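Local structure of complement factor H (Bos taurus, 6XZ6) at residues Ile10-Tyr15 against Glu31-Phe36; Arg23-Ile28 against Asp44-Arg49; Phe37-Gly42 against Val55-Trp60. The protein is a regulator of the complement system, and the domain described here is bound by the factor H receptor of Trypanosoma brucei. All blocks are in the same frame, centred on the assembly; numbering follows the deposited sequence.

Contact 1: residues Ile10-Tyr15 against Glu31-Phe36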
loop_
_atom_site.group_PDB
_atom_site.type_symbol
_atom_site.label_atom_id
_atom_site.label_comp_id
_atom_site.label_asym_id
_atom_site.label_seq_id
_atom_site.Cartn_x
_atom_site.Cartn_y
_atom_site.Cartn_z
ATOM N N ILE B 10 11.812 18.332 19.350
ATOM C CA ILE B 10 10.937 17.224 19.724
ATOM C C ILE B 10 11.522 15.902 19.177
ATOM O O ILE B 10 11.070 15.413 18.134
ATOM C CB ILE B 10 9.437 17.439 19.315
ATOM C CG1 ILE B 10 8.960 18.865 19.654
ATOM C CG2 ILE B 10 8.529 16.396 19.983
ATOM C CD1 ILE B 10 7.840 19.350 18.897
ATOM N N PRO B 11 12.506 15.281 19.895
ATOM C CA PRO B 11 12.962 13.943 19.485
ATOM C C PRO B 11 11.769 12.951 19.547
ATOM O O PRO B 11 10.906 13.080 20.429
ATOM C CB PRO B 11 14.013 13.585 20.554
ATOM C CG PRO B 11 14.316 14.806 21.249
ATOM C CD PRO B 11 13.140 15.683 21.170
ATOM N N ASN B 12 11.716 11.984 18.600
ATOM C CA ASN B 12 10.692 10.923 18.481
ATOM C C ASN B 12 9.271 11.463 18.235
ATOM O O ASN B 12 8.280 10.760 18.471
ATOM C CB ASN B 12 10.731 9.950 19.672
ATOM C CG ASN B 12 12.095 9.336 19.891
ATOM O OD1 ASN B 12 12.672 8.672 19.028
ATOM N ND2 ASN B 12 12.644 9.549 21.053
ATOM N N GLY B 13 9.217 12.685 17.700
ATOM C CA GLY B 13 7.996 13.388 17.338
ATOM C C GLY B 13 8.156 14.261 16.110
ATOM O O GLY B 13 9.278 14.435 15.620
ATOM N N VAL B 14 7.025 14.814 15.612
ATOM C CA VAL B 14 6.944 15.734 14.454
ATOM C C VAL B 14 6.060 16.933 14.812
ATOM O O VAL B 14 4.917 16.736 15.217
ATOM C CB VAL B 14 6.382 15.135 13.125
ATOM C CG1 VAL B 14 7.204 15.494 11.906
ATOM C CG2 VAL B 14 5.908 13.698 13.195
ATOM N N TYR B 15 6.548 18.157 14.607
ATOM C CA TYR B 15 5.760 19.384 14.809
ATOM C C TYR B 15 5.471 20.039 13.467
ATOM O O TYR B 15 6.080 19.703 12.430
ATOM C CB TYR B 15 6.442 20.385 15.761
ATOM C CG TYR B 15 7.736 20.974 15.245
ATOM C CD1 TYR B 15 8.958 20.327 15.451
ATOM C CD2 TYR B 15 7.755 22.200 14.593
ATOM C CE1 TYR B 15 10.153 20.865 14.965
ATOM C CE2 TYR B 15 8.945 22.744 14.107
ATOM C CZ TYR B 15 10.139 22.074 14.299
ATOM O OH TYR B 15 11.311 22.603 13.835
ATOM N N GLU B 31 2.962 15.595 16.850
ATOM C CA GLU B 31 2.526 14.199 16.884
ATOM C C GLU B 31 3.736 13.354 17.224
ATOM O O GLU B 31 4.847 13.713 16.866
ATOM C CB GLU B 31 1.953 13.764 15.526
ATOM C CG GLU B 31 0.618 14.391 15.195
ATOM C CD GLU B 31 -0.513 13.982 16.111
ATOM O OE1 GLU B 31 -0.721 12.758 16.274
ATOM O OE2 GLU B 31 -1.204 14.883 16.647
ATOM N N CYS B 32 3.524 12.246 17.903
ATOM C CA CYS B 32 4.592 11.340 18.291
ATOM C C CYS B 32 4.664 10.124 17.340
ATOM O O CYS B 32 3.651 9.726 16.753
ATOM C CB CYS B 32 4.432 10.919 19.755
ATOM S SG CYS B 32 4.582 12.279 20.963
ATOM N N LYS B 33 5.878 9.548 17.190
ATOM C CA LYS B 33 6.163 8.357 16.382
ATOM C C LYS B 33 5.367 7.195 16.934
ATOM O O LYS B 33 5.089 7.173 18.135
ATOM C CB LYS B 33 7.649 7.981 16.508
ATOM C CG LYS B 33 8.564 8.555 15.449
ATOM C CD LYS B 33 9.766 7.628 15.295
ATOM C CE LYS B 33 11.094 8.311 15.514
ATOM N NZ LYS B 33 11.601 8.919 14.253
ATOM N N LYS B 34 5.044 6.202 16.086
ATOM C CA LYS B 34 4.325 4.999 16.505
ATOM C C LYS B 34 5.139 4.389 17.655
ATOM O O LYS B 34 6.359 4.247 17.529
ATOM C CB LYS B 34 4.198 4.023 15.322
ATOM C CG LYS B 34 3.096 2.987 15.459
ATOM C CD LYS B 34 3.325 1.830 14.505
ATOM C CE LYS B 34 2.344 0.696 14.688
ATOM N NZ LYS B 34 2.578 -0.381 13.693
ATOM N N GLY B 35 4.485 4.165 18.792
ATOM C CA GLY B 35 5.134 3.631 19.983
ATOM C C GLY B 35 5.435 4.656 21.055
ATOM O O GLY B 35 5.765 4.292 22.185
ATOM N N PHE B 36 5.324 5.944 20.708
ATOM C CA PHE B 36 5.585 7.083 21.590
ATOM C C PHE B 36 4.318 7.854 21.833
ATOM O O PHE B 36 3.456 7.903 20.953
ATOM C CB PHE B 36 6.661 7.999 20.996
ATOM C CG PHE B 36 8.054 7.426 21.039
ATOM C CD1 PHE B 36 8.503 6.575 20.038
ATOM C CD2 PHE B 36 8.927 7.754 22.070
ATOM C CE1 PHE B 36 9.794 6.053 20.075
ATOM C CE2 PHE B 36 10.216 7.228 22.112
ATOM C CZ PHE B 36 10.643 6.379 21.113
#

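Contact 2: residues Arg23-Ile28 against Asp44-Arg49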
loop_
_atom_site.group_PDB
_atom_site.type_symbol
_atom_site.label_atom_id
_atom_site.label_comp_id
_atom_site.label_asym_id
_atom_site.label_seq_id
_atom_site.Cartn_x
_atom_site.Cartn_y
_atom_site.Cartn_z
ATOM N N ARG B 23 7.161 33.803 16.635
ATOM C CA ARG B 23 6.911 35.031 17.398
ATOM C C ARG B 23 6.022 34.678 18.588
ATOM O O ARG B 23 5.441 33.597 18.603
ATOM C CB ARG B 23 6.216 36.076 16.493
ATOM C CG ARG B 23 6.834 36.248 15.087
ATOM C CD ARG B 23 7.764 37.455 14.940
ATOM N NE ARG B 23 7.209 38.683 15.522
ATOM C CZ ARG B 23 6.270 39.442 14.958
ATOM N NH1 ARG B 23 5.828 40.531 15.575
ATOM N NH2 ARG B 23 5.763 39.115 13.774
ATOM N N GLY B 24 5.927 35.563 19.568
ATOM C CA GLY B 24 5.075 35.353 20.730
ATOM C C GLY B 24 3.651 35.021 20.333
ATOM O O GLY B 24 3.118 35.589 19.378
ATOM N N GLN B 25 3.067 34.032 21.019
ATOM C CA GLN B 25 1.703 33.503 20.848
ATOM C C GLN B 25 1.533 32.613 19.585
ATOM O O GLN B 25 0.429 32.124 19.344
ATOM C CB GLN B 25 0.620 34.599 20.936
ATOM C CG GLN B 25 0.565 35.339 22.284
ATOM C CD GLN B 25 0.458 34.432 23.496
ATOM O OE1 GLN B 25 1.415 34.291 24.268
ATOM N NE2 GLN B 25 -0.703 33.800 23.692
ATOM N N ASP B 26 2.639 32.341 18.840
ATOM C CA ASP B 26 2.630 31.442 17.681
ATOM C C ASP B 26 2.536 30.033 18.233
ATOM O O ASP B 26 3.299 29.675 19.140
ATOM C CB ASP B 26 3.910 31.578 16.819
ATOM C CG ASP B 26 3.912 32.643 15.711
ATOM O OD1 ASP B 26 3.047 33.555 15.747
ATOM O OD2 ASP B 26 4.788 32.568 14.810
ATOM N N LYS B 27 1.576 29.249 17.719
ATOM C CA LYS B 27 1.343 27.875 18.149
ATOM C C LYS B 27 1.860 26.849 17.160
ATOM O O LYS B 27 1.647 26.959 15.935
ATOM C CB LYS B 27 -0.158 27.599 18.396
ATOM C CG LYS B 27 -0.731 28.229 19.650
ATOM C CD LYS B 27 -1.924 27.477 20.162
ATOM C CE LYS B 27 -2.911 28.413 20.791
ATOM N NZ LYS B 27 -3.936 28.871 19.800
ATOM N N ILE B 28 2.506 25.816 17.710
ATOM C CA ILE B 28 2.919 24.628 16.973
ATOM C C ILE B 28 2.030 23.461 17.480
ATOM O O ILE B 28 1.543 23.507 18.609
ATOM C CB ILE B 28 4.446 24.307 17.040
ATOM C CG1 ILE B 28 4.937 23.934 18.469
ATOM C CG2 ILE B 28 5.279 25.419 16.446
ATOM C CD1 ILE B 28 5.044 22.435 18.779
ATOM N N ASP B 44 -0.463 20.597 21.576
ATOM C CA ASP B 44 -0.251 22.037 21.426
ATOM C C ASP B 44 0.923 22.572 22.222
ATOM O O ASP B 44 1.238 22.065 23.299
ATOM C CB ASP B 44 -1.503 22.784 21.901
ATOM C CG ASP B 44 -2.316 23.407 20.798
ATOM O OD1 ASP B 44 -1.728 23.717 19.729
ATOM O OD2 ASP B 44 -3.541 23.600 21.000
ATOM N N ALA B 45 1.544 23.639 21.698
ATOM C CA ALA B 45 2.636 24.391 22.326
ATOM C C ALA B 45 2.658 25.803 21.757
ATOM O O ALA B 45 2.570 25.980 20.543
ATOM C CB ALA B 45 3.970 23.703 22.124
ATOM N N THR B 46 2.697 26.804 22.652
ATOM C CA THR B 46 2.686 28.230 22.319
ATOM C C THR B 46 4.048 28.855 22.629
ATOM O O THR B 46 4.686 28.476 23.619
ATOM C CB THR B 46 1.552 28.937 23.089
ATOM O OG1 THR B 46 0.356 28.175 22.973
ATOM C CG2 THR B 46 1.286 30.344 22.595
ATOM N N CYS B 47 4.488 29.808 21.777
ATOM C CA CYS B 47 5.732 30.537 21.983
ATOM C C CYS B 47 5.480 31.640 23.007
ATOM O O CYS B 47 4.646 32.521 22.788
ATOM C CB CYS B 47 6.272 31.090 20.665
ATOM S SG CYS B 47 7.714 32.181 20.836
ATOM N N THR B 48 6.173 31.544 24.156
ATOM C CA THR B 48 6.088 32.472 25.286
ATOM C C THR B 48 7.485 32.990 25.677
ATOM O O THR B 48 8.495 32.595 25.084
ATOM C CB THR B 48 5.395 31.803 26.496
ATOM O OG1 THR B 48 6.298 30.891 27.128
ATOM C CG2 THR B 48 4.072 31.124 26.137
ATOM N N ARG B 49 7.526 33.866 26.703
ATOM C CA ARG B 49 8.730 34.472 27.283
ATOM C C ARG B 49 9.656 33.385 27.885
ATOM O O ARG B 49 10.873 33.575 27.956
ATOM C CB ARG B 49 8.296 35.490 28.355
ATOM C CG ARG B 49 9.352 36.488 28.804
ATOM C CD ARG B 49 8.730 37.567 29.676
ATOM N NE ARG B 49 8.309 38.730 28.888
ATOM C CZ ARG B 49 7.079 38.926 28.415
ATOM N NH1 ARG B 49 6.803 40.007 27.698
ATOM N NH2 ARG B 49 6.122 38.035 28.643
#

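Contact 3: residues Phe37-Gly42 against Val55-Trp60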
loop_
_atom_site.group_PDB
_atom_site.type_symbol
_atom_site.label_atom_id
_atom_site.label_comp_id
_atom_site.label_asym_id
_atom_site.label_seq_id
_atom_site.Cartn_x
_atom_site.Cartn_y
_atom_site.Cartn_z
ATOM N N PHE B 37 4.198 8.442 23.033
ATOM C CA PHE B 37 3.024 9.186 23.485
ATOM C C PHE B 37 3.444 10.515 24.119
ATOM O O PHE B 37 4.504 10.563 24.754
ATOM C CB PHE B 37 2.223 8.339 24.503
ATOM C CG PHE B 37 1.804 6.981 23.977
ATOM C CD1 PHE B 37 2.646 5.879 24.094
ATOM C CD2 PHE B 37 0.580 6.809 23.332
ATOM C CE1 PHE B 37 2.270 4.628 23.576
ATOM C CE2 PHE B 37 0.208 5.557 22.806
ATOM C CZ PHE B 37 1.055 4.477 22.932
ATOM N N PRO B 38 2.639 11.596 23.989
ATOM C CA PRO B 38 3.045 12.882 24.584
ATOM C C PRO B 38 3.020 12.918 26.102
ATOM O O PRO B 38 2.233 12.195 26.715
ATOM C CB PRO B 38 2.064 13.888 23.981
ATOM C CG PRO B 38 0.888 13.088 23.598
ATOM C CD PRO B 38 1.371 11.722 23.242
ATOM N N GLU B 39 3.847 13.799 26.703
ATOM C CA GLU B 39 3.941 13.981 28.167
ATOM C C GLU B 39 2.620 14.525 28.768
ATOM O O GLU B 39 2.208 14.099 29.852
ATOM C CB GLU B 39 5.116 14.913 28.515
ATOM C CG GLU B 39 5.755 14.637 29.869
ATOM C CD GLU B 39 6.784 15.665 30.307
ATOM O OE1 GLU B 39 7.951 15.276 30.551
ATOM O OE2 GLU B 39 6.424 16.859 30.408
ATOM N N ILE B 40 1.975 15.472 28.034
ATOM C CA ILE B 40 0.694 16.139 28.347
ATOM C C ILE B 40 -0.369 15.485 27.431
ATOM O O ILE B 40 0.001 14.746 26.526
ATOM C CB ILE B 40 0.815 17.693 28.110
ATOM C CG1 ILE B 40 2.197 18.290 28.600
ATOM C CG2 ILE B 40 -0.381 18.473 28.684
ATOM C CD1 ILE B 40 2.631 18.104 30.118
ATOM N N ARG B 41 -1.663 15.723 27.662
ATOM C CA ARG B 41 -2.715 15.133 26.833
ATOM C C ARG B 41 -2.757 15.769 25.419
ATOM O O ARG B 41 -2.770 15.053 24.405
ATOM C CB ARG B 41 -4.075 15.251 27.542
ATOM C CG ARG B 41 -4.945 14.014 27.397
ATOM C CD ARG B 41 -5.764 13.735 28.649
ATOM N NE ARG B 41 -6.421 12.431 28.565
ATOM C CZ ARG B 41 -5.872 11.282 28.954
ATOM N NH1 ARG B 41 -4.651 11.264 29.478
ATOM N NH2 ARG B 41 -6.540 10.143 28.824
ATOM N N GLY B 42 -2.755 17.108 25.387
ATOM C CA GLY B 42 -2.812 17.920 24.175
ATOM C C GLY B 42 -1.564 17.851 23.325
ATOM O O GLY B 42 -0.500 17.430 23.791
ATOM N N VAL B 55 5.807 22.371 27.398
ATOM C CA VAL B 55 6.981 21.805 26.726
ATOM C C VAL B 55 6.645 20.512 25.946
ATOM O O VAL B 55 6.170 19.546 26.556
ATOM C CB VAL B 55 8.186 21.611 27.686
ATOM C CG1 VAL B 55 9.440 21.204 26.913
ATOM C CG2 VAL B 55 8.450 22.866 28.511
ATOM N N PRO B 56 6.895 20.470 24.611
ATOM C CA PRO B 56 6.598 19.252 23.847
ATOM C C PRO B 56 7.630 18.141 24.062
ATOM O O PRO B 56 8.832 18.349 23.838
ATOM C CB PRO B 56 6.571 19.739 22.393
ATOM C CG PRO B 56 6.736 21.215 22.449
ATOM C CD PRO B 56 7.424 21.515 23.724
ATOM N N ARG B 57 7.151 16.965 24.523
ATOM C CA ARG B 57 7.987 15.787 24.783
ATOM C C ARG B 57 7.252 14.510 24.408
ATOM O O ARG B 57 6.122 14.290 24.871
ATOM C CB ARG B 57 8.445 15.706 26.260
ATOM C CG ARG B 57 9.498 16.732 26.675
ATOM C CD ARG B 57 10.010 16.482 28.084
ATOM N NE ARG B 57 10.559 17.689 28.715
ATOM C CZ ARG B 57 9.842 18.569 29.413
ATOM N NH1 ARG B 57 10.427 19.628 29.957
ATOM N NH2 ARG B 57 8.532 18.406 29.555
ATOM N N CYS B 58 7.911 13.664 23.567
ATOM C CA CYS B 58 7.432 12.346 23.136
ATOM C C CYS B 58 8.190 11.257 23.928
ATOM O O CYS B 58 9.411 11.114 23.801
ATOM C CB CYS B 58 7.575 12.163 21.627
ATOM S SG CYS B 58 6.414 13.165 20.641
ATOM N N ALA B 59 7.457 10.545 24.794
ATOM C CA ALA B 59 7.971 9.505 25.669
ATOM C C ALA B 59 7.502 8.131 25.247
ATOM O O ALA B 59 6.400 7.999 24.723
ATOM C CB ALA B 59 7.529 9.780 27.094
ATOM N N TRP B 60 8.325 7.101 25.518
ATOM C CA TRP B 60 8.088 5.694 25.212
ATOM C C TRP B 60 6.926 5.106 26.041
ATOM O O TRP B 60 6.995 5.016 27.269
ATOM C CB TRP B 60 9.393 4.911 25.415
ATOM C CG TRP B 60 9.296 3.459 25.067
ATOM C CD1 TRP B 60 9.169 2.414 25.936
ATOM C CD2 TRP B 60 9.278 2.894 23.748
ATOM N NE1 TRP B 60 9.094 1.228 25.240
ATOM C CE2 TRP B 60 9.155 1.493 23.894
ATOM C CE3 TRP B 60 9.361 3.435 22.450
ATOM C CZ2 TRP B 60 9.122 0.626 22.790
ATOM C CZ3 TRP B 60 9.338 2.575 21.359
ATOM C CH2 TRP B 60 9.223 1.189 21.533
#

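Contact 1: residues Ile10-Tyr15 against Glu31-Phe36
N12 and F36 each swing their CG beside the backbone N and anti to the carbonyl carbon (chi1 -55° and -72°), bringing the asparagine amide over the phenylalanine ring. The stack sits at one end of the antiparallel sheet of a sushi (SCR) domain, where strand 13-16 pairs with strand 27-32. N12 CB stands 3.6 Å from the centroid of the F36 ring, almost on the ring normal, a CH-pi contact, while the amide lies over the same face, its plane turned 11° from the ring. W60 meets the F36 ring edge-to-face. Two type II turns, I10-G13 and K33-F36, frame the stack. G13, the last residue of the first turn, faces C32 as a non-hydrogen-bonded pair, with C32 SG tied to C58 by a disulfide. V14 and E31 form the hydrogen-bonded pair: V14 N gives to E31 O at 2.7 Å and E31 N returns one to V14 O at 2.8 Å. V14 also packs on F166 of the trypanosome receptor chain, and K33 NZ, at the end of a poorly ordered side chain, forms a salt bridge with E169 of that chain. Beyond the sheet one further backbone bond joins K33 N to N12 O at 3.0 Å.

Contact 2: residues Arg23-Ile28 against Asp44-Arg49
The antiparallel pairing of strands 27-32 and 44-48 in the sushi-domain sheet begins here, beside the type II turn R23-D26. Q25 N gives the first backbone bond, 2.8 Å to C47 O; C47 N then gives to D26 O, and I28 and A45 close a hydrogen-bonded pair, I28 N to A45 O at 2.8 Å and A45 N to I28 O at 3.1 Å. Between these bonds K27 faces T46 as a non-hydrogen-bonded pair. Their side chains run side by side in the same direction, K27 CG lying 3.5 Å from T46 OG1. With CG2 anti to the backbone N, T46 turns this methyl to the turn, 3.6 Å from Q25 CA, and its hydroxyl to the lysine chain. On the other face I28 CD1 touches A45 CB at 3.7 Å, and W52 and P56 add to the apolar packing. C47 CB rests against R23 O at 3.4 Å, while its SG is bonded to C5. K27 and D44 both pack on H125 of the trypanosome receptor chain. The seam therefore has an apolar, buried side (I28, A45) and a polar side (K27, T46, D44). On the latter K27 NZ stays 5.4 Å from D44 OD2, too far for a salt bridge, so any attraction is probably modest.

Contact 3: residues Phe37-Gly42 against Val55-Trp60
E39 and R57 lie side by side and point the same way, their side chains running out together from neighbouring backbones. The glutamate chain leaves with CG anti to the backbone N (chi1 -150°) and stays extended; the arginine is likewise stretched from CG to NE, and the carboxylate comes alongside the outer part of the arginine, near CD and NH2. There E39 OE2 meets R57 NH2 at 2.8 Å in a salt bridge, approaching the guanidinium at its edge and near its plane. The carboxylate is not coplanar with the guanidinium: the planes stand 33° apart. E39 OE1 lies between R57 NH2 (3.3 Å) and R57 CD (3.4 Å), beside the arginine chain. V55 CG1, from the arginine's own segment, lies over one face of the guanidinium, offset toward its rim. At the base of the pair E39 N gives a bent backbone bond to R57 O at 3.0 Å. P38 CA also approaches R57 O, at 3.4 Å, in a CA-H...O contact.

Next along, P38 and C58 form a non-hydrogen-bonded pair, both directed to the face where Y30 lies. F37 and A59 follow as a hydrogen-bonded pair on the reverse face: F37 N reaches A59 O at 2.8 Å, and A59 N gives to F37 O at 3.0 Å. Most of the touching residues are solvent-exposed, and neither segment meets the receptor chain in this complex. A short two-stranded antiparallel pairing whose C-terminal strand is tied by its cysteine to strand 27-32 is typical of the sushi (SCR) fold.

From the N terminus, the chain enters contact 1 at 10-15 and passes through contact 2 at 23-28 before strand 27-32 returns to close contact 1 with 31-36. Residues 37-42 then open contact 3, 44-49 close contact 2, and 55-60 close contact 3. Contact 2 therefore crosses both others, while contacts 1 and 3 follow in series. Strand 27-32 serves contacts 1 and 2 from its two ends; the centres of the two contacts lie about 19 Å apart. Contacts 1 and 3 sit about 8 Å apart, centre to centre, joined by the cystine shared by the two. I28 CD1 packs on Y15 and P56, so apolar contacts link contact 2 to both others.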